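Local atomic coordinates of D-alanyl-lipoteichoic acid synthetase (Streptococcus pneumoniae, PDB entry 3BMA), a protein that probably takes part in adding D-alanine to lipoteichoic acid during cell wall biogenesis in this Gram-positive bacterium. Residues C[25-37]-C[85-97]. The protein carries 1 engineered substitution. Sequence-based numbering, arbitrary orientation. Where two conformers were deposited one is given.
Sequences SFKERSQKVRALS and NQYFGMQQMLPQL
K32 of helix 29-36 meets Q92, which follows helix 83-90 in the type I turn from M90 to M93, packed against strands 43-47 and 72-76 of the five-stranded parallel sheet of this DltD protein, a family of the SGNH hydrolase clan. The pair illustrates how a buried lysine can be satisfied by oxygens. Its ammonium takes F26 O of helix 23-27 (K32 NZ to F26 O 2.8 Å). A second acceptor is G89 O of helix 83-90, 3.2 Å from K32 NZ, so the one ammonium bridges carbonyls of two helices. The third is the amide oxygen of Q92 (K32 NZ to Q92 OE1 2.8 Å). With CG between the backbone N and the carbonyl carbon (chi1 67°) and the chain extended beyond it, NZ is carried in to them, and CD passes M93 SD.

Q92 works in both directions. Its NE2 donates to K27 O at 3.0 Å, with that oxygen lying close to the amide plane, and also to D128 of helix 127-136. The lysine approaches OE1 from above the amide's carbonyl plane, 48° out of it, with a weak further bond from Q129. D128 also forms a salt bridge with R29, whose guanidinium, in the conformer given, lays one face over Q92 O.

Apolar contact flanks this polar centre, L36 CD1 lying 3.8 Å from M93 SD. Q86, bound through NE2 to L76 O, sets OE1 at the F26 ring edge, 3.3 Å from F26 CE1, amide and ring planes 87° apart. Farther along, Q96 bends at chi2 and lays its amide against V33, its NE2 3.7 Å from V33 CG2.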
ATOM      1  N   SER C  25      20.942 -10.466 -24.169  1.00 40.38           N
ATOM      2  CA  SER C  25      19.930 -10.753 -25.195  1.00 39.92           C
ATOM      3  C   SER C  25      18.932 -11.820 -24.739  1.00 38.31           C
ATOM      4  O   SER C  25      17.785 -11.836 -25.185  1.00 41.89           O
ATOM      5  CB  SER C  25      20.584 -11.151 -26.527  1.00 39.93           C
ATOM      6  OG  SER C  25      21.244 -12.403 -26.439  1.00 44.78           O
ATOM      7  N   PHE C  26      19.376 -12.688 -23.834  1.00 37.77           N
ATOM      8  CA  PHE C  26      18.528 -13.722 -23.263  1.00 33.84           C
ATOM      9  C   PHE C  26      17.729 -13.278 -22.028  1.00 35.20           C
ATOM     10  O   PHE C  26      16.505 -13.420 -22.016  1.00 36.50           O
ATOM     11  CB  PHE C  26      19.347 -14.979 -22.943  1.00 36.20           C
ATOM     12  CG  PHE C  26      18.517 -16.131 -22.454  1.00 42.66           C
ATOM     13  CD1 PHE C  26      17.847 -16.947 -23.354  1.00 37.42           C
ATOM     14  CD2 PHE C  26      18.400 -16.400 -21.092  1.00 53.20           C
ATOM     15  CE1 PHE C  26      17.074 -18.007 -22.907  1.00 39.07           C
ATOM     16  CE2 PHE C  26      17.624 -17.459 -20.637  1.00 53.55           C
ATOM     17  CZ  PHE C  26      16.963 -18.266 -21.550  1.00 43.23           C
ATOM     18  N   LYS C  27      18.410 -12.762 -20.998  1.00 38.38           N
ATOM     19  CA  LYS C  27      17.757 -12.469 -19.713  0.50 40.48           C
ATOM     20  C   LYS C  27      16.967 -11.154 -19.683  1.00 38.59           C
ATOM     21  O   LYS C  27      15.978 -11.037 -18.963  1.00 47.84           O
ATOM     22  CB  LYS C  27      18.744 -12.571 -18.535  0.50 40.53           C
ATOM     23  CG  LYS C  27      19.707 -11.409 -18.356  0.50 38.34           C
ATOM     24  CD  LYS C  27      20.459 -11.524 -17.039  0.50 39.85           C
ATOM     25  CE  LYS C  27      21.189 -10.230 -16.691  0.50 49.33           C
ATOM     26  NZ  LYS C  27      22.285  -9.891 -17.650  0.50 50.92           N
ATOM     27  N   GLU C  28      17.403 -10.169 -20.462  1.00 41.75           N
ATOM     28  CA  GLU C  28      16.745  -8.868 -20.462  1.00 44.56           C
ATOM     29  C   GLU C  28      15.450  -8.864 -21.260  1.00 42.68           C
ATOM     30  O   GLU C  28      15.333  -9.512 -22.300  1.00 43.56           O
ATOM     31  CB  GLU C  28      17.684  -7.757 -20.947  1.00 48.93           C
ATOM     32  CG  GLU C  28      18.206  -6.818 -19.853  1.00 58.47           C
ATOM     33  CD  GLU C  28      19.191  -7.470 -18.900  1.00 72.34           C
ATOM     34  OE1 GLU C  28      19.045  -7.273 -17.674  1.00 77.34           O
ATOM     35  OE2 GLU C  28      20.111  -8.171 -19.371  1.00 80.29           O
ATOM     36  N   ARG C  29      14.486  -8.124 -20.726  1.00 41.51           N
ATOM     37  CA  ARG C  29      13.164  -7.980 -21.314  0.50 39.37           C
ATOM     38  C   ARG C  29      13.205  -7.164 -22.606  1.00 39.24           C
ATOM     39  O   ARG C  29      12.654  -7.576 -23.622  1.00 43.17           O
ATOM     40  CB  ARG C  29      12.254  -7.292 -20.299  0.50 37.51           C
ATOM     41  CG  ARG C  29      10.821  -7.124 -20.721  0.50 29.46           C
ATOM     42  CD  ARG C  29      10.085  -6.320 -19.681  0.50 32.21           C
ATOM     43  NE  ARG C  29       8.671  -6.668 -19.645  0.50 34.83           N
ATOM     44  CZ  ARG C  29       8.148  -7.628 -18.888  0.50 35.39           C
ATOM     45  NH1 ARG C  29       6.845  -7.856 -18.940  0.50 38.27           N
ATOM     46  NH2 ARG C  29       8.914  -8.354 -18.080  0.50 29.97           N
ATOM     47  N   SER C  30      13.869  -6.010 -22.542  1.00 38.65           N
ATOM     48  CA  SER C  30      13.861  -5.004 -23.609  1.00 42.81           C
ATOM     49  C   SER C  30      14.163  -5.493 -25.022  1.00 42.68           C
ATOM     50  O   SER C  30      13.323  -5.345 -25.904  1.00 44.65           O
ATOM     51  CB  SER C  30      14.780  -3.833 -23.255  1.00 41.41           C
ATOM     52  OG  SER C  30      14.649  -2.783 -24.200  1.00 49.76           O
ATOM     53  N   GLN C  31      15.345  -6.074 -25.222  1.00 47.07           N
ATOM     54  CA  GLN C  31      15.817  -6.470 -26.554  1.00 43.39           C
ATOM     55  C   GLN C  31      14.951  -7.540 -27.219  1.00 40.99           C
ATOM     56  O   GLN C  31      14.638  -7.429 -28.407  1.00 43.44           O
ATOM     57  CB  GLN C  31      17.280  -6.922 -26.503  1.00 42.24           C
ATOM     58  CG  GLN C  31      18.267  -5.817 -26.153  1.00 47.44           C
ATOM     59  CD  GLN C  31      19.698  -6.321 -26.039  1.00 49.91           C
ATOM     60  OE1 GLN C  31      20.258  -6.391 -24.945  1.00 58.81           O
ATOM     61  NE2 GLN C  31      20.294  -6.678 -27.171  1.00 50.57           N
ATOM     62  N   LYS C  32      14.550  -8.557 -26.457  1.00 37.39           N
ATOM     63  CA  LYS C  32      13.716  -9.628 -27.002  1.00 32.05           C
ATOM     64  C   LYS C  32      12.261  -9.217 -27.252  1.00 35.15           C
ATOM     65  O   LYS C  32      11.653  -9.681 -28.206  1.00 40.07           O
ATOM     66  CB  LYS C  32      13.822 -10.925 -26.183  1.00 32.85           C
ATOM     67  CG  LYS C  32      13.250 -10.893 -24.773  1.00 35.86           C
ATOM     68  CD  LYS C  32      13.726 -12.106 -23.989  1.00 31.54           C
ATOM     69  CE  LYS C  32      13.087 -12.171 -22.622  1.00 30.53           C
ATOM     70  NZ  LYS C  32      13.737 -13.222 -21.789  1.00 28.55           N
ATOM     71  N   VAL C  33      11.714  -8.332 -26.423  1.00 34.40           N
ATOM     72  CA  VAL C  33      10.337  -7.865 -26.615  1.00 30.08           C
ATOM     73  C   VAL C  33      10.238  -6.860 -27.778  1.00 33.40           C
ATOM     74  O   VAL C  33       9.236  -6.844 -28.494  1.00 27.45           O
ATOM     75  CB  VAL C  33       9.709  -7.330 -25.285  1.00 29.61           C
ATOM     76  CG1 VAL C  33       8.371  -6.628 -25.524  1.00 12.49           C
ATOM     77  CG2 VAL C  33       9.514  -8.482 -24.296  1.00 23.90           C
ATOM     78  N   ARG C  34      11.295  -6.067 -27.975  1.00 37.82           N
ATOM     79  CA  ARG C  34      11.365  -5.078 -29.056  0.50 43.02           C
ATOM     80  C   ARG C  34      11.301  -5.746 -30.432  1.00 42.43           C
ATOM     81  O   ARG C  34      10.567  -5.302 -31.318  1.00 40.20           O
ATOM     82  CB  ARG C  34      12.659  -4.272 -28.922  0.50 45.34           C
ATOM     83  CG  ARG C  34      12.761  -3.015 -29.763  0.50 55.08           C
ATOM     84  CD  ARG C  34      14.076  -2.314 -29.448  0.50 63.78           C
ATOM     85  NE  ARG C  34      14.388  -1.234 -30.385  0.50 63.73           N
ATOM     86  CZ  ARG C  34      14.183   0.058 -30.141  0.50 65.29           C
ATOM     87  NH1 ARG C  34      14.508   0.961 -31.057  0.50 63.70           N
ATOM     88  NH2 ARG C  34      13.656   0.455 -28.985  0.50 65.73           N
ATOM     89  N   ALA C  35      12.085  -6.812 -30.596  1.00 40.34           N
ATOM     90  CA  ALA C  35      12.155  -7.553 -31.858  1.00 38.47           C
ATOM     91  C   ALA C  35      10.917  -8.410 -32.113  1.00 37.35           C
ATOM     92  O   ALA C  35      10.371  -8.399 -33.219  1.00 40.28           O
ATOM     93  CB  ALA C  35      13.409  -8.402 -31.901  1.00 32.13           C
ATOM     94  N   LEU C  36      10.467  -9.131 -31.088  1.00 35.57           N
ATOM     95  CA  LEU C  36       9.322 -10.040 -31.215  1.00 32.27           C
ATOM     96  C   LEU C  36       7.950  -9.350 -31.314  1.00 36.36           C
ATOM     97  O   LEU C  36       6.935 -10.019 -31.523  1.00 43.34           O
ATOM     98  CB  LEU C  36       9.330 -11.084 -30.090  1.00 33.08           C
ATOM     99  CG  LEU C  36      10.534 -12.038 -30.047  1.00 34.50           C
ATOM    100  CD1 LEU C  36      10.557 -12.847 -28.760  1.00 35.15           C
ATOM    101  CD2 LEU C  36      10.574 -12.958 -31.245  1.00 33.59           C
ATOM    102  N   SER C  37       7.920  -8.024 -31.174  1.00 38.31           N
ATOM    103  CA  SER C  37       6.679  -7.249 -31.294  1.00 39.48           C
ATOM    104  C   SER C  37       6.648  -6.303 -32.505  1.00 41.62           C
ATOM    105  O   SER C  37       5.677  -5.562 -32.684  1.00 41.61           O
ATOM    106  CB  SER C  37       6.405  -6.463 -30.008  1.00 42.09           C
ATOM    107  OG  SER C  37       7.476  -5.578 -29.724  1.00 35.04           O
ATOM    108  N   ASN C  85      15.321 -22.423 -17.018  1.00 25.56           N
ATOM    109  CA  ASN C  85      15.716 -21.103 -17.515  1.00 27.28           C
ATOM    110  C   ASN C  85      14.781 -20.562 -18.591  1.00 27.00           C
ATOM    111  O   ASN C  85      14.346 -19.408 -18.517  1.00 32.73           O
ATOM    112  CB  ASN C  85      17.152 -21.116 -18.048  1.00 30.05           C
ATOM    113  CG  ASN C  85      18.171 -20.684 -17.011  1.00 35.34           C
ATOM    114  OD1 ASN C  85      17.973 -19.703 -16.290  1.00 42.89           O
ATOM    115  ND2 ASN C  85      19.276 -21.409 -16.940  1.00 25.71           N
ATOM    116  N   GLN C  86      14.464 -21.402 -19.576  1.00 30.00           N
ATOM    117  CA  GLN C  86      13.610 -21.001 -20.694  1.00 26.79           C
ATOM    118  C   GLN C  86      12.219 -20.620 -20.213  1.00 22.30           C
ATOM    119  O   GLN C  86      11.691 -19.586 -20.614  1.00 21.00           O
ATOM    120  CB  GLN C  86      13.531 -22.090 -21.778  1.00 26.76           C
ATOM    121  CG  GLN C  86      14.854 -22.414 -22.506  1.00 21.44           C
ATOM    122  CD  GLN C  86      15.414 -21.274 -23.352  1.00 22.20           C
ATOM    123  OE1 GLN C  86      14.785 -20.233 -23.529  1.00 32.95           O
ATOM    124  NE2 GLN C  86      16.616 -21.476 -23.878  1.00 24.94           N
ATOM    125  N   TYR C  87      11.649 -21.444 -19.333  1.00 17.74           N
ATOM    126  CA  TYR C  87      10.348 -21.171 -18.728  1.00 20.07           C
ATOM    127  C   TYR C  87      10.275 -19.787 -18.098  1.00 18.35           C
ATOM    128  O   TYR C  87       9.322 -19.044 -18.340  1.00 29.42           O
ATOM    129  CB  TYR C  87       9.986 -22.231 -17.686  1.00 21.74           C
ATOM    130  CG  TYR C  87       8.631 -22.005 -17.058  1.00 29.77           C
ATOM    131  CD1 TYR C  87       7.464 -22.228 -17.787  1.00 26.03           C
ATOM    132  CD2 TYR C  87       8.511 -21.556 -15.743  1.00 24.21           C
ATOM    133  CE1 TYR C  87       6.217 -22.024 -17.225  1.00 30.32           C
ATOM    134  CE2 TYR C  87       7.261 -21.337 -15.173  1.00 28.66           C
ATOM    135  CZ  TYR C  87       6.120 -21.576 -15.922  1.00 23.14           C
ATOM    136  OH  TYR C  87       4.875 -21.374 -15.373  1.00 34.89           O
ATOM    137  N   PHE C  88      11.286 -19.444 -17.305  1.00 25.55           N
ATOM    138  CA  PHE C  88      11.319 -18.156 -16.617  1.00 23.33           C
ATOM    139  C   PHE C  88      11.537 -16.989 -17.575  1.00 21.25           C
ATOM    140  O   PHE C  88      10.957 -15.920 -17.395  1.00 25.81           O
ATOM    141  CB  PHE C  88      12.354 -18.166 -15.487  1.00 11.56           C
ATOM    142  CG  PHE C  88      11.931 -18.986 -14.299  1.00 29.24           C
ATOM    143  CD1 PHE C  88      10.740 -18.709 -13.638  1.00 20.86           C
ATOM    144  CD2 PHE C  88      12.721 -20.030 -13.837  1.00 20.65           C
ATOM    145  CE1 PHE C  88      10.337 -19.470 -12.554  1.00 25.24           C
ATOM    146  CE2 PHE C  88      12.327 -20.788 -12.748  1.00 25.88           C
ATOM    147  CZ  PHE C  88      11.135 -20.507 -12.107  1.00 18.78           C
ATOM    148  N   GLY C  89      12.358 -17.208 -18.598  1.00 26.80           N
ATOM    149  CA  GLY C  89      12.554 -16.223 -19.664  1.00 12.27           C
ATOM    150  C   GLY C  89      11.284 -15.925 -20.444  1.00 21.30           C
ATOM    151  O   GLY C  89      11.079 -14.789 -20.874  1.00 28.33           O
ATOM    152  N   MET C  90      10.438 -16.946 -20.622  1.00 21.41           N
ATOM    153  CA  MET C  90       9.155 -16.823 -21.338  1.00 22.01           C
ATOM    154  C   MET C  90       8.182 -15.891 -20.620  1.00 25.70           C
ATOM    155  O   MET C  90       7.435 -15.171 -21.273  1.00 30.16           O
ATOM    156  CB  MET C  90       8.487 -18.192 -21.539  1.00 25.08           C
ATOM    157  CG  MET C  90       9.115 -19.086 -22.610  1.00 27.95           C
ATOM    158  SD  MET C  90       8.353 -20.731 -22.727  1.00 16.43           S
ATOM    159  CE  MET C  90       9.754 -21.664 -23.312  1.00 14.74           C
ATOM    160  N   GLN C  91       8.216 -15.902 -19.283  1.00 33.42           N
ATOM    161  CA  GLN C  91       7.346 -15.074 -18.426  1.00 24.83           C
ATOM    162  C   GLN C  91       7.453 -13.568 -18.693  1.00 25.82           C
ATOM    163  O   GLN C  91       6.545 -12.810 -18.358  1.00 33.80           O
ATOM    164  CB  GLN C  91       7.628 -15.345 -16.939  1.00 30.61           C
ATOM    165  CG  GLN C  91       7.595 -16.816 -16.511  1.00 28.38           C
ATOM    166  CD  GLN C  91       6.283 -17.506 -16.833  1.00 22.86           C
ATOM    167  OE1 GLN C  91       5.204 -16.999 -16.527  1.00 33.10           O
ATOM    168  NE2 GLN C  91       6.373 -18.672 -17.459  1.00 19.70           N
ATOM    169  N   GLN C  92       8.566 -13.153 -19.297  1.00 30.87           N
ATOM    170  CA  GLN C  92       8.805 -11.767 -19.694  1.00 30.31           C
ATOM    171  C   GLN C  92       8.184 -11.404 -21.047  1.00 33.03           C
ATOM    172  O   GLN C  92       8.097 -10.224 -21.393  1.00 39.05           O
ATOM    173  CB  GLN C  92      10.307 -11.503 -19.784  1.00 27.23           C
ATOM    174  CG  GLN C  92      11.077 -11.605 -18.488  1.00 26.50           C
ATOM    175  CD  GLN C  92      12.559 -11.483 -18.729  1.00 23.40           C
ATOM    176  OE1 GLN C  92      13.198 -12.428 -19.183  1.00 38.36           O
ATOM    177  NE2 GLN C  92      13.117 -10.317 -18.436  1.00 26.18           N
ATOM    178  N   MET C  93       7.779 -12.413 -21.815  1.00 32.38           N
ATOM    179  CA  MET C  93       7.355 -12.200 -23.202  1.00 33.11           C
ATOM    180  C   MET C  93       6.112 -13.004 -23.602  1.00 35.85           C
ATOM    181  O   MET C  93       5.965 -13.389 -24.762  1.00 36.41           O
ATOM    182  CB  MET C  93       8.522 -12.473 -24.172  1.00 32.20           C
ATOM    183  CG  MET C  93       9.234 -13.804 -23.957  1.00 31.92           C
ATOM    184  SD  MET C  93      10.492 -14.119 -25.210  1.00 20.71           S
ATOM    185  CE  MET C  93      11.173 -15.645 -24.605  1.00 24.48           C
ATOM    186  N   LEU C  94       5.218 -13.226 -22.638  1.00 34.95           N
ATOM    187  CA  LEU C  94       3.951 -13.941 -22.860  1.00 30.38           C
ATOM    188  C   LEU C  94       3.044 -13.431 -24.001  1.00 32.11           C
ATOM    189  O   LEU C  94       2.555 -14.251 -24.781  1.00 35.96           O
ATOM    190  CB  LEU C  94       3.161 -14.084 -21.547  1.00 34.84           C
ATOM    191  CG  LEU C  94       3.148 -15.432 -20.814  1.00 31.32           C
ATOM    192  CD1 LEU C  94       4.438 -16.217 -20.981  1.00 29.15           C
ATOM    193  CD2 LEU C  94       2.821 -15.247 -19.343  1.00 29.77           C
ATOM    194  N   PRO C  95       2.812 -12.096 -24.112  1.00 33.91           N
ATOM    195  CA  PRO C  95       1.999 -11.657 -25.257  1.00 35.30           C
ATOM    196  C   PRO C  95       2.713 -11.783 -26.611  1.00 36.49           C
ATOM    197  O   PRO C  95       2.053 -11.843 -27.652  1.00 37.17           O
ATOM    198  CB  PRO C  95       1.721 -10.175 -24.950  1.00 35.80           C
ATOM    199  CG  PRO C  95       2.100  -9.979 -23.517  1.00 36.19           C
ATOM    200  CD  PRO C  95       3.202 -10.943 -23.276  1.00 30.21           C
ATOM    201  N   GLN C  96       4.044 -11.830 -26.578  1.00 37.13           N
ATOM    202  CA  GLN C  96       4.876 -11.960 -27.779  1.00 35.75           C
ATOM    203  C   GLN C  96       4.988 -13.411 -28.251  1.00 37.76           C
ATOM    204  O   GLN C  96       5.479 -13.678 -29.352  1.00 39.50           O
ATOM    205  CB  GLN C  96       6.275 -11.386 -27.524  1.00 35.04           C
ATOM    206  CG  GLN C  96       6.371  -9.860 -27.585  1.00 24.64           C
ATOM    207  CD  GLN C  96       5.726  -9.158 -26.402  1.00 36.74           C
ATOM    208  OE1 GLN C  96       4.929  -8.236 -26.577  1.00 35.86           O
ATOM    209  NE2 GLN C  96       6.062  -9.594 -25.192  1.00 30.87           N
ATOM    210  N   LEU C  97       4.537 -14.341 -27.410  1.00 39.04           N
ATOM    211  CA  LEU C  97       4.543 -15.766 -27.737  1.00 37.61           C
ATOM    212  C   LEU C  97       3.161 -16.281 -28.125  1.00 33.99           C
ATOM    213  O   LEU C  97       3.055 -17.304 -28.797  1.00 35.84           O
ATOM    214  CB  LEU C  97       5.082 -16.592 -26.565  1.00 39.25           C
ATOM    215  CG  LEU C  97       6.534 -16.403 -26.115  1.00 35.61           C
ATOM    216  CD1 LEU C  97       6.794 -17.304 -24.932  1.00 28.89           C
ATOM    217  CD2 LEU C  97       7.530 -16.675 -27.232  1.00 39.50           C
TER
HETATM  218  O   HOH W   1       5.935  -9.698 -17.570  1.00 25.27           O